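Local structure of subclass B3 metallo-beta-lactamase (Sphingobium indicum, 7LUU) at residues L59-V64 against G274-S278; F73-S77 against I264-D269; G66-L70 against L80-G84. The protein probably hydrolyses the beta-lactam ring of antibiotics at a two-zinc active site, as a subclass B3 metallo-beta-lactamase. All blocks are in the same frame, centred on the assembly; numbering follows the deposited sequence. Where two conformers were deposited one is given.

Contact 1 of 3, residues L59-V64 against G274-S278; sequences LPPERV and GRYGS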
loop_
_atom_site.group_PDB
_atom_site.type_symbol
_atom_site.label_atom_id
_atom_site.label_comp_id
_atom_site.label_asym_id
_atom_site.label_seq_id
_atom_site.Cartn_x
_atom_site.Cartn_y
_atom_site.Cartn_z
ATOM N N LEU A 59 8.669 0.701 15.442
ATOM C CA LEU A 59 7.976 1.853 16.032
ATOM C C LEU A 59 6.853 1.334 16.909
ATOM O O LEU A 59 6.194 0.352 16.550
ATOM C CB LEU A 59 7.385 2.754 14.941
ATOM C CG LEU A 59 8.398 3.496 14.044
ATOM C CD1 LEU A 59 7.627 4.258 12.953
ATOM C CD2 LEU A 59 9.311 4.488 14.884
ATOM N N PRO A 60 6.540 1.993 18.018
ATOM C CA PRO A 60 5.378 1.585 18.749
ATOM C C PRO A 60 4.132 1.775 17.904
ATOM O O PRO A 60 3.982 2.796 17.210
ATOM C CB PRO A 60 5.356 2.541 19.959
ATOM C CG PRO A 60 6.036 3.840 19.423
ATOM C CD PRO A 60 7.148 3.263 18.521
ATOM N N PRO A 61 3.198 0.854 17.953
ATOM C CA PRO A 61 1.921 1.092 17.258
ATOM C C PRO A 61 1.176 2.253 17.893
ATOM O O PRO A 61 1.288 2.531 19.108
ATOM C CB PRO A 61 1.168 -0.250 17.398
ATOM C CG PRO A 61 1.823 -0.899 18.627
ATOM C CD PRO A 61 3.244 -0.428 18.676
ATOM N N GLU A 62 0.482 3.012 17.039
ATOM C CA GLU A 62 -0.117 4.290 17.477
ATOM C C GLU A 62 -1.481 4.438 16.827
ATOM O O GLU A 62 -1.680 3.998 15.682
ATOM C CB GLU A 62 0.755 5.507 17.089
ATOM C CG GLU A 62 2.063 5.565 17.867
ATOM C CD GLU A 62 2.956 6.749 17.535
ATOM O OE1 GLU A 62 3.410 6.871 16.399
ATOM O OE2 GLU A 62 3.234 7.541 18.474
ATOM N N ARG A 63 -2.410 5.055 17.564
ATOM C CA ARG A 63 -3.707 5.464 17.004
ATOM C C ARG A 63 -3.482 6.680 16.118
ATOM O O ARG A 63 -2.730 7.601 16.487
ATOM C CB ARG A 63 -4.717 5.819 18.115
ATOM C CG ARG A 63 -6.086 6.288 17.573
ATOM C CD ARG A 63 -6.895 7.036 18.706
ATOM N NE ARG A 63 -6.879 6.240 19.915
ATOM C CZ ARG A 63 -7.591 5.144 20.093
ATOM N NH1 ARG A 63 -8.406 4.721 19.145
ATOM N NH2 ARG A 63 -7.505 4.462 21.238
ATOM N N VAL A 64 -4.069 6.662 14.922
ATOM C CA VAL A 64 -4.046 7.800 14.017
ATOM C C VAL A 64 -5.168 8.741 14.404
ATOM O O VAL A 64 -4.946 9.902 14.759
ATOM C CB VAL A 64 -4.206 7.334 12.560
ATOM C CG1 VAL A 64 -4.242 8.497 11.554
ATOM C CG2 VAL A 64 -2.974 6.479 12.128
ATOM N N GLY A 274 7.842 11.946 9.977
ATOM C CA GLY A 274 6.726 11.432 10.757
ATOM C C GLY A 274 5.952 10.381 9.980
ATOM O O GLY A 274 6.226 10.064 8.821
ATOM N N ARG A 275 4.964 9.826 10.654
ATOM C CA ARG A 275 4.296 8.634 10.166
ATOM C C ARG A 275 3.086 8.923 9.308
ATOM O O ARG A 275 2.619 8.012 8.602
ATOM C CB ARG A 275 3.826 7.803 11.358
ATOM C CG ARG A 275 4.977 7.544 12.339
ATOM C CD ARG A 275 4.569 6.545 13.443
ATOM N NE ARG A 275 4.387 5.184 12.929
ATOM C CZ ARG A 275 4.041 4.164 13.708
ATOM N NH1 ARG A 275 3.785 4.404 15.010
ATOM N NH2 ARG A 275 3.979 2.930 13.199
ATOM N N TYR A 276 2.497 10.111 9.433
ATOM C CA TYR A 276 1.462 10.517 8.501
ATOM C C TYR A 276 1.445 12.031 8.444
ATOM O O TYR A 276 1.969 12.692 9.344
ATOM C CB TYR A 276 0.058 9.960 8.913
ATOM C CG TYR A 276 -0.449 10.330 10.328
ATOM C CD1 TYR A 276 -0.088 9.526 11.458
ATOM C CD2 TYR A 276 -1.278 11.442 10.511
ATOM C CE1 TYR A 276 -0.583 9.839 12.756
ATOM C CE2 TYR A 276 -1.798 11.737 11.792
ATOM C CZ TYR A 276 -1.438 10.904 12.882
ATOM O OH TYR A 276 -1.898 11.205 14.130
ATOM N N GLY A 277 0.850 12.573 7.386
ATOM C CA GLY A 277 0.736 14.024 7.193
ATOM C C GLY A 277 -0.728 14.384 7.334
ATOM O O GLY A 277 -1.604 13.553 7.071
ATOM N N SER A 278 -0.981 15.604 7.795
ATOM C CA SER A 278 -2.368 16.018 7.992
ATOM C C SER A 278 -2.613 17.429 7.487
ATOM O O SER A 278 -1.719 18.278 7.409
ATOM C CB SER A 278 -2.731 16.029 9.508
ATOM O OG SER A 278 -2.553 14.767 10.081
HETATM O O HOH W 1 4.100 0.398 14.629
HETATM O O HOH W 2 -1.293 9.729 16.000
#
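Two torsions bring Arg275 to the 59-64 segment: CG is set anti to the carbonyl carbon (chi1 -52°), and a bend at chi3 (69°) turns the guanidinium in among Leu59, Pro60 and Glu62. Arg275 NH1 is shared by two acceptors. It donates to Pro60 O at 2.7 Å, the oxygen tilted somewhat from the guanidinium plane, and to Glu62 OE1 at 2.9 Å, close to that plane; the second bond is also a salt bridge. NH1 comes to the anti side of OE1, tilted out of the carboxylate plane, with carboxylate and guanidinium turned only 25° from each other. Over one guanidinium face lies Leu59, whose CD1 is 3.4 Å from Arg275 NE, near the rim of the group and not over its middle. A water bound to Arg275 NH2 at 2.9 Å donates in turn to Leu59 O, so both terminal nitrogens are tied to the 59-64 backbone, one directly and one through solvent.

Tyr276 makes the apolar half of the contact. Val64 CG1 sits over the middle of the Tyr276 ring, 3.9 Å from its centroid, a CH-pi contact. At the ring edge a second water links Tyr276 OH to Arg63 O. Val64 and Tyr276 also both pack on Leu70 and Ile262, from one strand of each sheet. The loop leading into edge strand 277-278 is thus brought against edge strand 62-65 and the turn before it, where two mixed sheets meet along one border, as in the alpha-beta/beta-alpha sandwich of metallo-beta-lactamases.

Contact 2 of 3, residues F73-S77 against I264-D269; sequences FAGLS and ISAHPD. With ZN (zinc ion), chain C.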
loop_
_atom_site.group_PDB
_atom_site.type_symbol
_atom_site.label_atom_id
_atom_site.label_comp_id
_atom_site.label_asym_id
_atom_site.label_seq_id
_atom_site.Cartn_x
_atom_site.Cartn_y
_atom_site.Cartn_z
ATOM N N PHE A 73 6.125 0.055 10.383
ATOM C CA PHE A 73 7.555 0.217 10.718
ATOM C C PHE A 73 8.036 1.595 10.280
ATOM O O PHE A 73 7.304 2.331 9.626
ATOM C CB PHE A 73 8.371 -0.860 10.003
ATOM C CG PHE A 73 7.813 -2.226 10.239
ATOM C CD1 PHE A 73 8.167 -2.899 11.390
ATOM C CD2 PHE A 73 6.822 -2.791 9.396
ATOM C CE1 PHE A 73 7.618 -4.146 11.664
ATOM C CE2 PHE A 73 6.264 -4.024 9.707
ATOM C CZ PHE A 73 6.645 -4.714 10.815
ATOM N N ALA A 74 9.330 1.906 10.560
ATOM C CA ALA A 74 9.802 3.235 10.222
ATOM C C ALA A 74 9.761 3.468 8.734
ATOM O O ALA A 74 9.505 4.595 8.287
ATOM C CB ALA A 74 11.223 3.437 10.768
ATOM N N GLY A 75 10.006 2.436 7.945
ATOM C CA GLY A 75 10.104 2.644 6.495
ATOM C C GLY A 75 8.949 2.078 5.659
ATOM O O GLY A 75 8.947 2.257 4.419
ATOM N N LEU A 76 7.967 1.431 6.296
ATOM C CA LEU A 76 6.850 0.794 5.550
ATOM C C LEU A 76 5.613 0.933 6.397
ATOM O O LEU A 76 5.555 0.444 7.539
ATOM C CB LEU A 76 7.170 -0.709 5.295
ATOM C CG LEU A 76 8.360 -0.999 4.371
ATOM C CD1 LEU A 76 8.749 -2.465 4.392
ATOM C CD2 LEU A 76 7.977 -0.567 2.941
ATOM N N SER A 77 4.591 1.529 5.812
ATOM C CA SER A 77 3.342 1.748 6.538
ATOM C C SER A 77 2.463 0.514 6.474
ATOM O O SER A 77 2.293 -0.088 5.407
ATOM C CB SER A 77 2.564 2.925 5.934
ATOM O OG SER A 77 3.372 4.116 6.018
ATOM N N ILE A 264 -1.581 8.818 4.786
ATOM C CA ILE A 264 -0.588 7.789 5.159
ATOM C C ILE A 264 0.014 7.304 3.861
ATOM O O ILE A 264 -0.722 6.805 3.015
ATOM C CB ILE A 264 -1.244 6.608 5.888
ATOM C CG1 ILE A 264 -1.883 7.056 7.206
ATOM C CG2 ILE A 264 -0.162 5.503 6.168
ATOM C CD1 ILE A 264 -2.932 6.051 7.726
ATOM N N SER A 265 1.336 7.461 3.681
ATOM C CA SER A 265 2.006 7.014 2.431
ATOM C C SER A 265 2.589 5.607 2.647
ATOM O O SER A 265 3.219 5.366 3.666
ATOM C CB SER A 265 3.151 8.027 2.139
ATOM O OG SER A 265 3.993 7.521 1.123
ATOM N N ALA A 266 2.416 4.691 1.682
ATOM C CA ALA A 266 2.989 3.329 1.813
ATOM C C ALA A 266 4.468 3.340 2.254
ATOM O O ALA A 266 4.851 2.615 3.177
ATOM C CB ALA A 266 2.881 2.598 0.483
ATOM N N HIS A 267 5.318 4.163 1.629
ATOM C CA HIS A 267 6.610 4.498 2.231
ATOM C C HIS A 267 6.421 5.825 2.962
ATOM O O HIS A 267 6.273 6.852 2.288
ATOM C CB HIS A 267 7.657 4.678 1.112
ATOM C CG HIS A 267 8.034 3.388 0.439
ATOM N ND1 HIS A 267 9.044 2.576 0.931
ATOM C CD2 HIS A 267 7.513 2.746 -0.622
ATOM C CE1 HIS A 267 9.152 1.513 0.164
ATOM N NE2 HIS A 267 8.206 1.560 -0.766
ATOM N N PRO A 268 6.455 5.883 4.289
ATOM C CA PRO A 268 6.019 7.122 4.960
ATOM C C PRO A 268 6.960 8.298 4.677
ATOM O O PRO A 268 6.481 9.435 4.598
ATOM C CB PRO A 268 5.978 6.739 6.436
ATOM C CG PRO A 268 6.752 5.454 6.532
ATOM C CD PRO A 268 6.697 4.752 5.207
ATOM N N ASP A 269 8.208 8.038 4.353
ATOM C CA ASP A 269 9.122 9.160 4.060
ATOM C C ASP A 269 8.750 9.911 2.785
ATOM O O ASP A 269 9.113 11.099 2.624
ATOM C CB ASP A 269 10.544 8.646 3.970
ATOM C CG ASP A 269 10.670 7.331 3.147
ATOM O OD1 ASP A 269 10.093 6.222 3.533
ATOM O OD2 ASP A 269 11.407 7.430 2.118
HETATM ZN ZN ZN C . 7.675 0.070 -2.053
HETATM O O HOH W 3 10.821 3.601 2.967
HETATM O O HOH W 4 7.845 -1.234 -3.886
HETATM O O HOH W 5 6.722 1.390 -3.334
#
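Phe73 reaches Pro268 by little more than its carbonyl; its ring leads off to Met100 and Ile101 of helix 98-107, while its N bonds to Leu76 O and closes the turn. Ala74 meets the proline more closely, its O lying 3.4 Å from Pro268 CG.

At Gly75 the carbonyl turns toward the metal-binding histidine. Gly75 O accepts from a water that also donates to Asp269 OD1 and accepts from His267 ND1 at 2.9 Å. The water sits in the imidazole plane, at its edge; through its three bonds it joins loop, histidine and aspartate. Leu76 then runs alongside His267, both side chains pointing the same way, with Leu76 CD2 3.7 Å from His267 CE1; the same leucine touches His127. Its CA-H also approaches Ala266 O.

Ser77 grips the other segment twice. Its N donates to Ala266 O at 2.9 Å in a nearly straight bond (173°). With OG anti to the carbonyl carbon (chi1 -60°), the hydroxyl is carried to Ser265 O, to which it donates at 2.7 Å. Pro268 CD packs against Ser77 OG, and Ile264 CG2 lies 3.8 Å from Ser77 CB. Beyond the loop, Ser265 OG donates to His267 O at 2.6 Å, from above the carbonyl plane.

His267 NE2 binds a zinc ion at 2.0 Å, alongside Asp126, His127 and two waters. Held at both nitrogens, by metal at NE2 and by water at ND1, the ring has little freedom to rotate; the Gly75 carbonyl and Asp269, acting through that water, would probably polarise the imidazole and strengthen it as a zinc ligand.

Contact 3 of 3, residues G66-L70 against L80-G84; sequences GNSYL and LIDTG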
loop_
_atom_site.group_PDB
_atom_site.type_symbol
_atom_site.label_atom_id
_atom_site.label_comp_id
_atom_site.label_asym_id
_atom_site.label_seq_id
_atom_site.Cartn_x
_atom_site.Cartn_y
_atom_site.Cartn_z
ATOM N N GLY A 66 -9.496 8.178 15.868
ATOM C CA GLY A 66 -10.671 7.302 15.855
ATOM C C GLY A 66 -10.275 5.870 16.038
ATOM O O GLY A 66 -9.397 5.536 16.819
ATOM N N ASN A 67 -10.865 5.058 15.163
ATOM C CA ASN A 67 -10.739 3.625 15.093
ATOM C C ASN A 67 -9.535 3.156 14.291
ATOM O O ASN A 67 -9.407 1.961 14.052
ATOM C CB ASN A 67 -12.037 3.040 14.485
ATOM C CG ASN A 67 -12.300 3.409 12.944
ATOM O OD1 ASN A 67 -11.648 4.233 12.294
ATOM N ND2 ASN A 67 -13.370 2.799 12.413
ATOM N N SER A 68 -8.659 4.069 13.871
ATOM C CA SER A 68 -7.661 3.742 12.864
ATOM C C SER A 68 -6.287 3.895 13.482
ATOM O O SER A 68 -6.016 4.893 14.183
ATOM C CB SER A 68 -7.831 4.740 11.656
ATOM O OG SER A 68 -9.103 4.431 11.013
ATOM N N TYR A 69 -5.422 2.944 13.167
ATOM C CA TYR A 69 -4.114 2.828 13.805
ATOM C C TYR A 69 -3.007 2.544 12.801
ATOM O O TYR A 69 -3.233 2.050 11.707
ATOM C CB TYR A 69 -4.093 1.661 14.818
ATOM C CG TYR A 69 -5.174 1.735 15.849
ATOM C CD1 TYR A 69 -6.485 1.347 15.555
ATOM C CD2 TYR A 69 -4.889 2.194 17.126
ATOM C CE1 TYR A 69 -7.515 1.397 16.556
ATOM C CE2 TYR A 69 -5.905 2.239 18.116
ATOM C CZ TYR A 69 -7.194 1.834 17.825
ATOM O OH TYR A 69 -8.203 1.904 18.808
ATOM N N LEU A 70 -1.783 2.767 13.252
ATOM C CA LEU A 70 -0.589 2.318 12.524
ATOM C C LEU A 70 0.082 1.182 13.270
ATOM O O LEU A 70 0.336 1.277 14.486
ATOM C CB LEU A 70 0.423 3.454 12.390
ATOM C CG LEU A 70 -0.128 4.498 11.396
ATOM C CD1 LEU A 70 0.762 5.740 11.318
ATOM C CD2 LEU A 70 -0.460 3.936 9.966
ATOM N N LEU A 80 -4.274 -0.376 10.493
ATOM C CA LEU A 80 -5.239 -1.296 11.125
ATOM C C LEU A 80 -6.484 -0.467 11.407
ATOM O O LEU A 80 -6.386 0.620 11.985
ATOM C CB LEU A 80 -4.681 -1.903 12.433
ATOM C CG LEU A 80 -5.727 -2.750 13.116
ATOM C CD1 LEU A 80 -5.757 -4.134 12.378
ATOM C CD2 LEU A 80 -5.227 -2.919 14.564
ATOM N N ILE A 81 -7.627 -0.923 10.905
ATOM C CA ILE A 81 -8.909 -0.234 11.127
ATOM C C ILE A 81 -9.797 -1.139 11.946
ATOM O O ILE A 81 -10.059 -2.281 11.542
ATOM C CB ILE A 81 -9.613 0.103 9.792
ATOM C CG1 ILE A 81 -8.660 0.902 8.892
ATOM C CG2 ILE A 81 -10.982 0.849 10.041
ATOM C CD1 ILE A 81 -9.210 1.004 7.471
ATOM N N ASP A 82 -10.289 -0.634 13.072
ATOM C CA ASP A 82 -11.267 -1.348 13.883
ATOM C C ASP A 82 -12.666 -0.906 13.454
ATOM O O ASP A 82 -13.123 0.181 13.811
ATOM C CB ASP A 82 -10.999 -1.099 15.362
ATOM C CG ASP A 82 -12.064 -1.697 16.248
ATOM O OD1 ASP A 82 -12.908 -2.435 15.695
ATOM O OD2 ASP A 82 -12.083 -1.320 17.478
ATOM N N THR A 83 -13.398 -1.784 12.746
ATOM C CA THR A 83 -14.639 -1.351 12.109
ATOM C C THR A 83 -15.866 -1.524 13.001
ATOM O O THR A 83 -16.947 -1.067 12.630
ATOM C CB THR A 83 -14.893 -2.148 10.835
ATOM O OG1 THR A 83 -15.266 -3.483 11.244
ATOM C CG2 THR A 83 -13.591 -2.276 9.955
ATOM N N GLY A 84 -15.719 -2.191 14.126
ATOM C CA GLY A 84 -16.835 -2.562 14.973
ATOM C C GLY A 84 -17.396 -3.933 14.659
ATOM O O GLY A 84 -18.130 -4.495 15.487
HETATM O O HOH W 6 -10.745 1.064 18.296
#
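Tyr69 and Leu80 stand side by side on one side of the sheet, Tyr69 CB meeting Leu80 CB at 4.3 Å. The tyrosine ring turns its edge to the neighbouring strand: Leu80 O lies near its plane, 3.6 Å from Tyr69 CD1. At the far end of the ring, Tyr69 OH shares a water with Asp82 OD2, while Phe110 meets the ring edge-to-face. The carboxylate is engaged a second time, for Gly84 N donates to Asp82 OD1 at 3.2 Å from above its plane, making an Asx turn where the strand ends.

On the other side Ser68 and Ile81 face the same way, Ile81 CG1 lying 4.1 Å from Ser68 OG, which is bonded to Trp209 NE1. Trp209 and Ala211 of strand 205-213 pack here. Asn67 passes Ile81 at a slant. In one of its two conformers, with CG between the backbone N and the carbonyl carbon (chi1 67°), the amide swings toward Asp82: Asn67 ND2 lies 3.9 Å from Ile81 CG2 and makes a weak, bent bond to Asp82 O at 3.0 Å. Its OD1 is used by the next residue, Ser68, whose OG donates from above the carbonyl plane.

Beneath these side chains the backbone is regular. Tyr69 and Leu80 form the hydrogen-bonded pair, each N donating to the other's O; Ser68 and Ile81 form the non-hydrogen-bonded pair. Asp82 N then donates to Asn67 O at 2.9 Å, almost straight at 177°. The N-to-C directions of the short segments 68-70 and 80-82 lie 155° apart, and a long loop joins 68-70 to 79-82: an antiparallel beta hairpin within the seven-stranded mixed sheet of the metallo-beta-lactamase fold.

In the fold
Contact 2 is the buried one and the only one to hold a zinc ligand; contact 1 lies at the surface, and contact 3 is partly buried and away from the metal site. Contacts 1 and 3 share the first sheet, where strand 62-65 borders 68-70 and Glu62 O probably bonds Leu70 N. Contacts 1 and 2 share the second, in which 262-265 and 277-278 are neighbours, and Leu59 also packs on Ala74. The loop of contact 2 springs from the hairpin of contact 3. Their chemistry follows: a salt bridge and a CH-pi contact where the sheets meet at the surface, a zinc-bound histidine held through carbonyls and a water inside, regular strand pairing in the hairpin.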